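Local structure of adenosylmethionine-8-amino-7-oxononanoate aminotransferase (Methanocaldococcus jannaschii, 6ZHK) at residues Arg140-Lys143 against Gly144-Lys147; Cys283-Glu286 against Glu287-Lys290; Leu314-Asp317 against Glu318-Asn321; Gly328-Lys331 against Gln332-Gly336; Thr340-Gln343 against Leu344-Ser347. The protein probably catalyses pyridoxal-phosphate-dependent transfer of an amino group from S-adenosyl-L-methionine to 7-keto-8-aminopelargonic acid, a step in biotin biosynthesis. All coordinates share one frame; numbering follows the deposited sequence.

Interaction 1 of 5, residues Arg140-Lys143 against Gly144-Lys147; sequences RGDK and GRTK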
loop_
_atom_site.group_PDB
_atom_site.type_symbol
_atom_site.label_atom_id
_atom_site.label_comp_id
_atom_site.label_asym_id
_atom_site.label_seq_id
_atom_site.Cartn_x
_atom_site.Cartn_y
_atom_site.Cartn_z
ATOM N N ARG A 140 -5.046 26.757 -3.393
ATOM C CA ARG A 140 -5.525 27.710 -4.386
ATOM C C ARG A 140 -6.374 28.807 -3.722
ATOM O O ARG A 140 -6.711 29.808 -4.365
ATOM C CB ARG A 140 -6.416 27.005 -5.405
ATOM C CG ARG A 140 -6.634 27.798 -6.694
ATOM C CD ARG A 140 -7.488 26.965 -7.641
ATOM N NE ARG A 140 -8.901 26.821 -7.230
ATOM C CZ ARG A 140 -9.894 26.547 -8.048
ATOM N NH1 ARG A 140 -11.122 26.522 -7.592
ATOM N NH2 ARG A 140 -9.658 26.240 -9.311
ATOM N N GLY A 141 -6.679 28.662 -2.427
ATOM C CA GLY A 141 -7.411 29.712 -1.710
ATOM C C GLY A 141 -8.904 29.459 -1.602
ATOM O O GLY A 141 -9.642 30.265 -1.017
ATOM N N ASP A 142 -9.377 28.308 -2.083
ATOM C CA ASP A 142 -10.784 27.960 -1.881
ATOM C C ASP A 142 -11.066 27.516 -0.454
ATOM O O ASP A 142 -10.197 26.925 0.175
ATOM C CB ASP A 142 -11.234 26.839 -2.811
ATOM C CG ASP A 142 -11.005 27.150 -4.273
ATOM O OD1 ASP A 142 -9.858 27.391 -4.651
ATOM O OD2 ASP A 142 -11.993 27.114 -5.021
ATOM N N LYS A 143 -12.313 27.809 0.018
ATOM C CA LYS A 143 -12.730 27.564 1.400
ATOM C C LYS A 143 -13.918 26.599 1.421
ATOM O O LYS A 143 -14.842 26.744 0.624
ATOM C CB LYS A 143 -13.119 28.869 2.126
ATOM C CG LYS A 143 -12.089 29.983 2.015
ATOM C CD LYS A 143 -10.737 29.579 2.587
ATOM C CE LYS A 143 -9.663 30.631 2.342
ATOM N NZ LYS A 143 -8.278 30.229 2.722
ATOM N N GLY A 144 -13.857 25.606 2.311
ATOM C CA GLY A 144 -14.984 24.733 2.554
ATOM C C GLY A 144 -15.168 23.613 1.526
ATOM O O GLY A 144 -16.204 22.972 1.519
ATOM N N ARG A 145 -14.146 23.302 0.726
ATOM C CA ARG A 145 -14.302 22.165 -0.189
ATOM C C ARG A 145 -13.809 20.871 0.466
ATOM O O ARG A 145 -12.660 20.457 0.230
ATOM C CB ARG A 145 -13.442 22.382 -1.443
ATOM C CG ARG A 145 -13.762 23.647 -2.219
ATOM C CD ARG A 145 -14.321 23.075 -3.486
ATOM N NE ARG A 145 -14.098 24.082 -4.463
ATOM C CZ ARG A 145 -14.329 23.962 -5.748
ATOM N NH1 ARG A 145 -14.698 22.797 -6.280
ATOM N NH2 ARG A 145 -14.063 25.021 -6.484
ATOM N N THR A 146 -14.690 20.276 1.271
ATOM C CA THR A 146 -14.355 19.212 2.199
ATOM C C THR A 146 -15.139 17.942 1.880
ATOM O O THR A 146 -14.865 16.895 2.452
ATOM C CB THR A 146 -14.622 19.627 3.647
ATOM O OG1 THR A 146 -16.008 19.893 3.739
ATOM C CG2 THR A 146 -13.905 20.897 4.039
ATOM N N LYS A 147 -16.041 18.008 0.896
ATOM C CA LYS A 147 -16.882 16.878 0.575
ATOM C C LYS A 147 -16.528 16.367 -0.812
ATOM O O LYS A 147 -15.681 16.927 -1.507
ATOM C CB LYS A 147 -18.372 17.231 0.725
ATOM C CG LYS A 147 -18.825 17.400 2.190
ATOM C CD LYS A 147 -20.322 17.602 2.352
ATOM C CE LYS A 147 -20.855 17.305 3.742
ATOM N NZ LYS A 147 -20.113 18.063 4.785
HETATM O O HOH W 1 -11.253 24.280 0.516
HETATM O O HOH W 2 -14.355 27.660 -5.563
#
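Arg-140 and Arg-145 reach the carboxylate of Asp-142 from either end of a short loop and bind it into one salt-bridge network. Arg-140 takes it side-on, one nitrogen to each oxygen: NE of Arg-140 donates to OD1 of Asp-142 at 2.8 Å, and NH1 of Arg-140 donates to OD2 of Asp-142 at 2.8 Å. Both oxygens are met on their syn side and lie almost exactly in the guanidinium plane, so the pairing holds the two groups against rotation. The arginine chain can double back like this because it bends at chi3 (71°). Gly-141 makes the turn between the two residues: its positive phi closes a Schellman motif at the end of helix 122-140. Asp-142 then takes a second donor, NH2 of Arg-145, 3.3 Å from OD2 of Asp-142. That bond comes from above the carboxylate plane, on the face also used by NH1 of Arg-140. A water accepts from NH2 of Arg-145 and donates to OD2 of Asp-142, doubling the link, while another joins Asp-142 O weakly to Arg-145 N. Lys-143 turns its chain outward and leads into Gly-144, whose backbone angles would drive a beta carbon against Lys-143 O. The two arginines also share the carboxylate of Asp-262, and Arg-145 donates through NH1 to Val-228 O and lies against Tyr-137 as a cation-pi pair. The network thus fastens the loop between helix 122-140 and strand 147-151 at the surface, where Lys-147 enters the large sheet through backbone bonds to Glu-227 and Phe-229, beside strand 228-234.

Interaction 2 of 5, residues Cys283-Glu286 against Glu287-Lys290; sequences CDNE and ELKK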
loop_
_atom_site.group_PDB
_atom_site.type_symbol
_atom_site.label_atom_id
_atom_site.label_comp_id
_atom_site.label_asym_id
_atom_site.label_seq_id
_atom_site.Cartn_x
_atom_site.Cartn_y
_atom_site.Cartn_z
ATOM N N CYS A 283 -9.923 6.236 -20.331
ATOM C CA CYS A 283 -9.802 7.665 -20.640
ATOM C C CYS A 283 -9.138 7.964 -21.997
ATOM O O CYS A 283 -9.066 9.143 -22.364
ATOM C CB CYS A 283 -9.169 8.419 -19.472
ATOM S SG CYS A 283 -7.441 8.001 -19.227
ATOM N N ASP A 284 -8.725 6.928 -22.774
ATOM C CA ASP A 284 -8.337 7.098 -24.166
ATOM C C ASP A 284 -9.596 7.262 -25.021
ATOM O O ASP A 284 -9.977 6.376 -25.768
ATOM C CB ASP A 284 -7.616 5.881 -24.767
ATOM C CG ASP A 284 -6.194 5.712 -24.252
ATOM O OD1 ASP A 284 -5.616 6.708 -23.738
ATOM O OD2 ASP A 284 -5.649 4.592 -24.399
ATOM N N ASN A 285 -10.219 8.397 -24.862
ATOM C CA ASN A 285 -11.570 8.658 -25.315
ATOM C C ASN A 285 -11.460 10.045 -25.902
ATOM O O ASN A 285 -10.906 10.929 -25.252
ATOM C CB ASN A 285 -12.499 8.562 -24.096
ATOM C CG ASN A 285 -13.903 9.053 -24.336
ATOM O OD1 ASN A 285 -14.109 10.198 -24.713
ATOM N ND2 ASN A 285 -14.868 8.226 -24.021
ATOM N N GLU A 286 -11.862 10.216 -27.173
ATOM C CA GLU A 286 -11.597 11.518 -27.790
ATOM C C GLU A 286 -12.310 12.637 -27.047
ATOM O O GLU A 286 -11.781 13.733 -26.927
ATOM C CB GLU A 286 -12.009 11.612 -29.273
ATOM C CG GLU A 286 -10.950 11.111 -30.255
ATOM C CD GLU A 286 -9.472 11.283 -29.905
ATOM O OE1 GLU A 286 -8.990 12.456 -29.655
ATOM O OE2 GLU A 286 -8.784 10.236 -29.884
ATOM N N GLU A 287 -13.524 12.366 -26.564
ATOM C CA GLU A 287 -14.267 13.407 -25.887
ATOM C C GLU A 287 -13.570 13.792 -24.579
ATOM O O GLU A 287 -13.357 14.974 -24.313
ATOM C CB GLU A 287 -15.667 12.894 -25.581
ATOM C CG GLU A 287 -16.559 13.955 -24.975
ATOM C CD GLU A 287 -18.042 13.781 -25.267
ATOM O OE1 GLU A 287 -18.380 12.954 -26.132
ATOM O OE2 GLU A 287 -18.855 14.451 -24.593
ATOM N N LEU A 288 -13.171 12.789 -23.798
ATOM C CA LEU A 288 -12.466 13.081 -22.545
ATOM C C LEU A 288 -11.146 13.787 -22.815
ATOM O O LEU A 288 -10.729 14.712 -22.098
ATOM C CB LEU A 288 -12.226 11.740 -21.846
ATOM C CG LEU A 288 -13.473 11.133 -21.202
ATOM C CD1 LEU A 288 -13.088 9.843 -20.470
ATOM C CD2 LEU A 288 -14.077 12.123 -20.195
ATOM N N LYS A 289 -10.430 13.332 -23.855
ATOM C CA LYS A 289 -9.196 14.023 -24.215
ATOM C C LYS A 289 -9.426 15.507 -24.526
ATOM O O LYS A 289 -8.644 16.381 -24.131
ATOM C CB LYS A 289 -8.504 13.384 -25.423
ATOM C CG LYS A 289 -7.852 12.040 -25.162
ATOM C CD LYS A 289 -7.093 11.649 -26.441
ATOM C CE LYS A 289 -6.622 10.216 -26.392
ATOM N NZ LYS A 289 -5.583 9.993 -27.429
ATOM N N LYS A 290 -10.510 15.805 -25.235
ATOM C CA LYS A 290 -10.796 17.185 -25.618
ATOM C C LYS A 290 -11.128 18.048 -24.384
ATOM O O LYS A 290 -10.737 19.209 -24.323
ATOM C CB LYS A 290 -11.876 17.203 -26.713
ATOM C CG LYS A 290 -11.791 18.392 -27.671
ATOM C CD LYS A 290 -11.787 19.805 -27.050
ATOM C CE LYS A 290 -10.844 20.819 -27.694
ATOM N NZ LYS A 290 -10.267 20.372 -28.990
#
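Asn-285 meets Leu-288 and Lys-289 with its two oxygens: OD1 caps the helix, and the main-chain O makes its first backbone bond. The side-chain OD1 of Asn-285 accepts from Leu-288 N at 2.9 Å, a fairly straight bond (166° at the hydrogen) whose donor is tilted from the amide carbonyl plane. The main-chain O of Asn-285 accepts from Lys-289 N at 2.8 Å, with the donor nearly along the C=O axis. The next helical bond, from Lys-290 N to Glu-286 O, is 3.0 Å long. Asn-285 is therefore the N-cap of helix 286-291. Its CG lies anti to the backbone N (chi1 169°), which swings OD1 back over the first turn; the other end of the same amide, ND2, donates to Glu-252 of helix 250-261, and the flat group is held from both ends. An inverse gamma turn centred on Asp-284, closed by a weak bond from Asn-285 N to Cys-283 O, brings the chain up to the cap. The packing starts at the beta carbon, where CB of Asn-285 rests 3.9 Å from CD1 of Leu-288. That methyl also meets the backbone of Cys-283, and Leu-288 turns onto Ile-251 and Ala-255. The extended Lys-289 chain runs past the carbonyl of Asn-285, its CG 3.3 Å from Asn-285 O, until its NZ comes to 4.0 Å from OE2 of Glu-286: opposite charges near each other, but too far apart for a salt bridge. Farther out, Cys-283 and Asp-284 touch Pro-110, one of the residues around the bound magnesium ion, which lies about 8 Å from the side chain of Asp-284.

Interaction 3 of 5, residues Leu314-Asp317 against Glu318-Asn321; sequences LTTD and EIYN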
loop_
_atom_site.group_PDB
_atom_site.type_symbol
_atom_site.label_atom_id
_atom_site.label_comp_id
_atom_site.label_asym_id
_atom_site.label_seq_id
_atom_site.Cartn_x
_atom_site.Cartn_y
_atom_site.Cartn_z
ATOM N N LEU A 314 -1.645 9.829 -11.704
ATOM C CA LEU A 314 -1.167 10.802 -12.662
ATOM C C LEU A 314 -2.059 12.059 -12.597
ATOM O O LEU A 314 -3.276 11.944 -12.480
ATOM C CB LEU A 314 -1.289 10.158 -14.062
ATOM C CG LEU A 314 -0.035 9.425 -14.496
ATOM C CD1 LEU A 314 0.214 8.145 -13.677
ATOM C CD2 LEU A 314 0.054 9.265 -16.012
ATOM N N THR A 315 -1.456 13.251 -12.746
ATOM C CA THR A 315 -2.197 14.509 -12.664
ATOM C C THR A 315 -1.737 15.465 -13.786
ATOM O O THR A 315 -0.747 15.200 -14.504
ATOM C CB THR A 315 -2.012 15.229 -11.311
ATOM O OG1 THR A 315 -0.722 15.835 -11.326
ATOM C CG2 THR A 315 -1.975 14.299 -10.117
ATOM N N THR A 316 -2.499 16.547 -13.911
ATOM C CA THR A 316 -2.260 17.681 -14.785
ATOM C C THR A 316 -1.181 18.543 -14.155
ATOM O O THR A 316 -0.914 18.404 -12.963
ATOM C CB THR A 316 -3.534 18.507 -14.959
ATOM O OG1 THR A 316 -3.876 18.973 -13.643
ATOM C CG2 THR A 316 -4.641 17.681 -15.580
ATOM N N ASP A 317 -0.526 19.376 -14.970
ATOM C CA ASP A 317 0.420 20.310 -14.379
ATOM C C ASP A 317 -0.315 21.322 -13.490
ATOM O O ASP A 317 0.291 21.873 -12.555
ATOM C CB ASP A 317 1.201 21.084 -15.450
ATOM C CG ASP A 317 2.308 20.257 -16.099
ATOM O OD1 ASP A 317 2.643 19.165 -15.596
ATOM O OD2 ASP A 317 2.842 20.762 -17.092
ATOM N N GLU A 318 -1.590 21.582 -13.824
ATOM C CA GLU A 318 -2.357 22.565 -13.063
ATOM C C GLU A 318 -2.401 22.137 -11.587
ATOM O O GLU A 318 -2.149 22.917 -10.680
ATOM C CB GLU A 318 -3.753 22.749 -13.669
ATOM C CG GLU A 318 -4.757 23.495 -12.776
ATOM C CD GLU A 318 -4.541 24.947 -12.326
ATOM O OE1 GLU A 318 -3.724 25.661 -12.995
ATOM O OE2 GLU A 318 -5.183 25.394 -11.278
ATOM N N ILE A 319 -2.645 20.860 -11.371
ATOM C CA ILE A 319 -2.733 20.385 -9.998
ATOM C C ILE A 319 -1.356 20.437 -9.340
ATOM O O ILE A 319 -1.220 20.956 -8.236
ATOM C CB ILE A 319 -3.372 18.993 -9.953
ATOM C CG1 ILE A 319 -4.866 19.074 -10.314
ATOM C CG2 ILE A 319 -3.099 18.285 -8.594
ATOM C CD1 ILE A 319 -5.714 19.972 -9.458
ATOM N N TYR A 320 -0.350 19.885 -10.025
ATOM C CA TYR A 320 1.000 19.796 -9.522
ATOM C C TYR A 320 1.516 21.200 -9.140
ATOM O O TYR A 320 2.214 21.400 -8.143
ATOM C CB TYR A 320 1.843 19.146 -10.634
ATOM C CG TYR A 320 3.351 19.171 -10.503
ATOM C CD1 TYR A 320 4.099 20.293 -10.868
ATOM C CD2 TYR A 320 4.051 18.027 -10.089
ATOM C CE1 TYR A 320 5.496 20.294 -10.782
ATOM C CE2 TYR A 320 5.442 17.999 -10.040
ATOM C CZ TYR A 320 6.160 19.137 -10.393
ATOM O OH TYR A 320 7.511 19.090 -10.398
ATOM N N ASN A 321 1.203 22.184 -9.978
ATOM C CA ASN A 321 1.842 23.483 -9.791
ATOM C C ASN A 321 1.419 24.191 -8.511
ATOM O O ASN A 321 2.179 25.035 -8.040
ATOM C CB ASN A 321 1.508 24.439 -10.942
ATOM C CG ASN A 321 2.251 24.103 -12.218
ATOM O OD1 ASN A 321 3.250 23.404 -12.189
ATOM N ND2 ASN A 321 1.733 24.518 -13.374
#
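Thr-316 and Ile-319 meet at the start of a helix, where the hydroxyl OG1 of Thr-316 accepts from Ile-319 N at 3.2 Å. This is an N-cap, and the tight, buried half of the contact gathers round it. OG1 sits between the backbone N and the carbonyl carbon (chi1 61°), which turns it toward the N-H groups of the first turn. The carbonyl of the same residue also serves the helix: Tyr-320 N reaches Thr-316 O in a weak but nearly straight bond of 3.3 Å, and OG1 of Thr-315 donates to that carbonyl at 3.1 Å. A valine in place of Thr-316 would keep the bulk but would probably leave Ile-319 N without its capping acceptor, fraying the first turn. CB of Thr-315 lies 4.2 Å from CB of Ile-319, so the strand end is packed against the helix start. The other half faces solvent. There Asn-321 N donates to Asp-317 O at 2.8 Å, and the amide of Asn-321 lies close to the same carbonyl, CG of Asn-321 being 3.0 Å from Asp-317 O, though its ND2 makes no hydrogen bond there. The loose element is Glu-318, whose chain leads away from the turn to reach Tyr-136 on helix 122-140; Asp-317 is paired with Lys-115 and Thr-114. The turn thus carries the chain from strand 311-315, hydrogen-bonded beside strand 115-119, into helix 317-321. Thr-315 and Ile-319 face helix 122-140, and Tyr-320 points to the second subunit, its OH bonded to Arg-32 there and its ring edge-to-face with Trp-22 of that subunit.

Interaction 4 of 5, residues Gly328-Lys331 against Gln332-Gly336; sequences GESK and QLYHG
Ser-330 meets Tyr-334 at the rim of the phenol ring, its OG 3.0 Å from the OH of Tyr-334 in a hydrogen bond that either hydroxyl could donate. OG lies near the ring plane and also passes 3.4 Å from CE2 of Tyr-334, so the serine comes in at the edge. A chi1 of 174° points this hydroxyl away from its own backbone N and out to the tyrosine. Gln-332 takes one face of the same ring instead: its CG lies 3.6 Å above the plane, offset toward the rim, and its chain then bends at chi2 to bring OE1 back to 3.3 Å from CA of Ser-330. Residues 330-336 form an irregular loop that follows a 3-10 turn ending at Glu-329, with Ser-330 in the left-handed helical region and Tyr-334 at the centre of an inverse gamma turn. One water donates to both Ser-330 O and Gln-332 O, at 2.7 Å from each, bridging the bend; another accepts from Lys-331 N. Gln-332 N is buried with no partner. A phenylalanine in place of Tyr-334 would probably leave the hydroxyls of Ser-330 and of Tyr-411 of the second subunit without their common mate. The ring also meets that of Phe-171, and the side chain packs on Tyr-25, both of that subunit, the latter a predicted substrate-recognition residue; the loop runs on to Gly-336, predicted to bind substrate, whose N donates to Asp-158 of the second subunit.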
loop_
_atom_site.group_PDB
_atom_site.type_symbol
_atom_site.label_atom_id
_atom_site.label_comp_id
_atom_site.label_asym_id
_atom_site.label_seq_id
_atom_site.Cartn_x
_atom_site.Cartn_y
_atom_site.Cartn_z
ATOM N N GLY A 328 10.141 26.667 3.014
ATOM C CA GLY A 328 9.587 27.093 4.304
ATOM C C GLY A 328 8.104 27.490 4.206
ATOM O O GLY A 328 7.444 27.722 5.210
ATOM N N GLU A 329 7.586 27.605 2.983
ATOM C CA GLU A 329 6.157 27.826 2.835
ATOM C C GLU A 329 5.367 26.540 3.148
ATOM O O GLU A 329 4.151 26.600 3.293
ATOM C CB GLU A 329 5.810 28.244 1.400
ATOM C CG GLU A 329 6.390 29.584 0.988
ATOM C CD GLU A 329 5.933 29.951 -0.415
ATOM O OE1 GLU A 329 4.784 30.335 -0.604
ATOM O OE2 GLU A 329 6.695 29.736 -1.330
ATOM N N SER A 330 6.034 25.370 3.160
ATOM C CA SER A 330 5.385 24.118 3.544
ATOM C C SER A 330 4.134 23.838 2.695
ATOM O O SER A 330 3.081 23.426 3.198
ATOM C CB SER A 330 5.194 24.144 5.067
ATOM O OG SER A 330 4.472 23.049 5.508
ATOM N N LYS A 331 4.283 23.980 1.358
ATOM C CA LYS A 331 3.222 23.703 0.403
ATOM C C LYS A 331 3.358 22.319 -0.265
ATOM O O LYS A 331 2.499 21.961 -1.049
ATOM C CB LYS A 331 3.263 24.709 -0.743
ATOM C CG LYS A 331 2.920 26.115 -0.281
ATOM C CD LYS A 331 3.166 27.133 -1.346
ATOM C CE LYS A 331 2.170 26.993 -2.467
ATOM N NZ LYS A 331 2.526 27.863 -3.615
ATOM N N GLN A 332 4.451 21.618 -0.012
ATOM C CA GLN A 332 4.710 20.332 -0.673
ATOM C C GLN A 332 3.713 19.299 -0.158
ATOM O O GLN A 332 3.149 19.462 0.931
ATOM C CB GLN A 332 6.154 19.855 -0.479
ATOM C CG GLN A 332 6.583 19.495 0.977
ATOM C CD GLN A 332 7.262 20.686 1.627
ATOM O OE1 GLN A 332 6.714 21.791 1.669
ATOM N NE2 GLN A 332 8.466 20.466 2.154
ATOM N N LEU A 333 3.506 18.253 -0.978
ATOM C CA LEU A 333 2.585 17.186 -0.589
ATOM C C LEU A 333 3.376 16.259 0.334
ATOM O O LEU A 333 4.338 15.576 -0.091
ATOM C CB LEU A 333 2.197 16.454 -1.858
ATOM C CG LEU A 333 1.238 15.275 -1.588
ATOM C CD1 LEU A 333 -0.051 15.771 -1.005
ATOM C CD2 LEU A 333 0.905 14.540 -2.896
ATOM N N TYR A 334 3.041 16.306 1.617
ATOM C CA TYR A 334 3.802 15.518 2.565
ATOM C C TYR A 334 3.244 14.080 2.563
ATOM O O TYR A 334 2.632 13.623 3.522
ATOM C CB TYR A 334 3.671 16.137 3.961
ATOM C CG TYR A 334 4.442 17.418 4.199
ATOM C CD1 TYR A 334 5.837 17.444 4.295
ATOM C CD2 TYR A 334 3.771 18.614 4.367
ATOM C CE1 TYR A 334 6.545 18.631 4.483
ATOM C CE2 TYR A 334 4.465 19.812 4.524
ATOM C CZ TYR A 334 5.846 19.817 4.621
ATOM O OH TYR A 334 6.507 20.997 4.874
ATOM N N HIS A 335 3.545 13.328 1.497
ATOM C CA HIS A 335 3.010 11.978 1.343
ATOM C C HIS A 335 4.122 11.192 0.656
ATOM O O HIS A 335 4.868 11.719 -0.168
ATOM C CB HIS A 335 1.791 11.990 0.396
ATOM C CG HIS A 335 1.053 10.709 0.442
ATOM N ND1 HIS A 335 -0.105 10.571 1.153
ATOM C CD2 HIS A 335 1.332 9.488 -0.075
ATOM C CE1 HIS A 335 -0.544 9.329 1.034
ATOM N NE2 HIS A 335 0.319 8.675 0.296
ATOM N N GLY A 336 4.229 9.923 0.994
ATOM C CA GLY A 336 5.117 9.049 0.240
ATOM C C GLY A 336 5.642 7.968 1.148
ATOM O O GLY A 336 6.406 8.293 2.040
HETATM O O HOH W 3 1.968 21.019 2.783
HETATM O O HOH W 4 7.155 24.224 0.453
#

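Interaction 5 of 5, residues Thr340-Gln343 against Leu344-Ser347; sequences TGNQ and LLCS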
loop_
_atom_site.group_PDB
_atom_site.type_symbol
_atom_site.label_atom_id
_atom_site.label_comp_id
_atom_site.label_asym_id
_atom_site.label_seq_id
_atom_site.Cartn_x
_atom_site.Cartn_y
_atom_site.Cartn_z
ATOM N N THR A 340 8.163 3.951 -2.269
ATOM C CA THR A 340 7.688 4.707 -3.469
ATOM C C THR A 340 8.742 4.591 -4.596
ATOM O O THR A 340 9.937 4.875 -4.404
ATOM C CB THR A 340 7.580 6.212 -3.098
ATOM O OG1 THR A 340 6.560 6.319 -2.081
ATOM C CG2 THR A 340 7.144 7.083 -4.274
ATOM N N GLY A 341 8.314 4.275 -5.805
ATOM C CA GLY A 341 9.217 4.122 -6.953
ATOM C C GLY A 341 10.237 2.975 -6.874
ATOM O O GLY A 341 11.287 3.009 -7.548
ATOM N N ASN A 342 9.971 1.910 -6.106
ATOM C CA ASN A 342 10.928 0.813 -5.930
ATOM C C ASN A 342 11.390 0.245 -7.300
ATOM O O ASN A 342 10.580 0.054 -8.209
ATOM C CB ASN A 342 10.219 -0.290 -5.114
ATOM C CG ASN A 342 10.951 -1.605 -5.155
ATOM O OD1 ASN A 342 10.839 -2.371 -6.085
ATOM N ND2 ASN A 342 11.575 -1.944 -4.042
ATOM N N GLN A 343 12.686 -0.027 -7.480
ATOM C CA GLN A 343 13.234 -0.427 -8.786
ATOM C C GLN A 343 12.670 -1.754 -9.307
ATOM O O GLN A 343 12.388 -1.856 -10.494
ATOM C CB GLN A 343 14.775 -0.502 -8.808
ATOM C CG GLN A 343 15.430 0.877 -8.734
ATOM C CD GLN A 343 15.720 1.357 -7.326
ATOM O OE1 GLN A 343 14.885 1.319 -6.406
ATOM N NE2 GLN A 343 16.851 2.005 -7.209
ATOM N N LEU A 344 12.542 -2.773 -8.442
ATOM C CA LEU A 344 11.909 -4.019 -8.902
ATOM C C LEU A 344 10.482 -3.790 -9.417
ATOM O O LEU A 344 10.116 -4.290 -10.497
ATOM C CB LEU A 344 11.940 -5.057 -7.789
ATOM C CG LEU A 344 13.347 -5.418 -7.300
ATOM C CD1 LEU A 344 13.232 -6.539 -6.276
ATOM C CD2 LEU A 344 14.347 -5.801 -8.494
ATOM N N LEU A 345 9.662 -2.984 -8.687
ATOM C CA LEU A 345 8.293 -2.746 -9.123
ATOM C C LEU A 345 8.360 -2.090 -10.489
ATOM O O LEU A 345 7.598 -2.454 -11.378
ATOM C CB LEU A 345 7.502 -1.808 -8.171
ATOM C CG LEU A 345 7.609 -2.157 -6.683
ATOM C CD1 LEU A 345 6.696 -1.292 -5.823
ATOM C CD2 LEU A 345 7.212 -3.605 -6.441
ATOM N N CYS A 346 9.274 -1.114 -10.654
ATOM C CA CYS A 346 9.209 -0.325 -11.876
ATOM C C CYS A 346 9.778 -1.139 -13.046
ATOM O O CYS A 346 9.350 -0.991 -14.213
ATOM C CB CYS A 346 10.077 0.923 -11.700
ATOM S SG CYS A 346 9.328 2.163 -10.610
ATOM N N SER A 347 10.715 -2.018 -12.738
ATOM C CA SER A 347 11.269 -2.875 -13.799
ATOM C C SER A 347 10.169 -3.769 -14.394
ATOM O O SER A 347 10.138 -3.910 -15.628
ATOM C CB SER A 347 12.428 -3.681 -13.276
ATOM O OG SER A 347 11.949 -4.726 -12.425
#
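Asn-342 stands at the N-cap of helix 343-358 and accepts hydrogen bonds from Leu-345 and Cys-346. OD1 of Asn-342 accepts from Leu-345 N at 2.9 Å, with the donor in the plane of the amide carbonyl. The main-chain O of Asn-342 accepts from Cys-346 N at 3.0 Å, and one residue on, Gln-343 O takes Ser-347 N at 2.8 Å. With chi1 at 165°, CG of Asn-342 turns beside the carbonyl carbon and brings the amide over the helix start. Its far end, ND2, donates to the carbonyl of Tyr-307 of the second subunit, so a single side chain both caps the helix and crosses the dimer interface. Within the helix, OG of Ser-347 folds back to donate to Leu-344 O at 2.7 Å, a side-chain bond that occupies the hydroxyl. Side-chain packing adds to this. Leu-345 passes the asparagine at about a right angle, its CG 3.6 Å from CB of Asn-342; the same carbon closely approaches the amide oxygen, 3.3 Å from OD1 of Asn-342. Sulfur makes a third kind of contact: SG of Cys-346 lies 3.7 Å from Gly-341 O, a carbonyl that accepts from Asn-95. Gly-341, at positive phi, turns the chain into the cap. Every residue that touches here is buried: Gln-343 bonds to Ser-88 through OE1 and packs with Leu-344 and Ser-347 on helix 72-82, Cys-346 fits against Pro-97 and Leu-101 of helix 96-108, and Leu-344 and Leu-345 rest on Leu-308 and Pro-309 of the second subunit.

How the interactions relate
From the N terminus the five contacts follow in series; none encloses or crosses another. Interaction 1 closes the loop between helix 122-140 and strand 147-151, interaction 2 starts helix 286-291 near the magnesium ion, and interaction 3 turns strand 311-315 into helix 317-321. Interactions 4 and 5 then lie along the route from that helix to helix 343-358. Interactions 2, 3 and 5 are all N-caps, the first and last by asparagine, the middle one by threonine. Interaction 3 comes within about 5 Å, at nearest atoms, of both interaction 1 and interaction 4, and helix 122-140 touches all three. Interactions 3, 4 and 5 bond to the second subunit, and interaction 1 touches it at Thr-146.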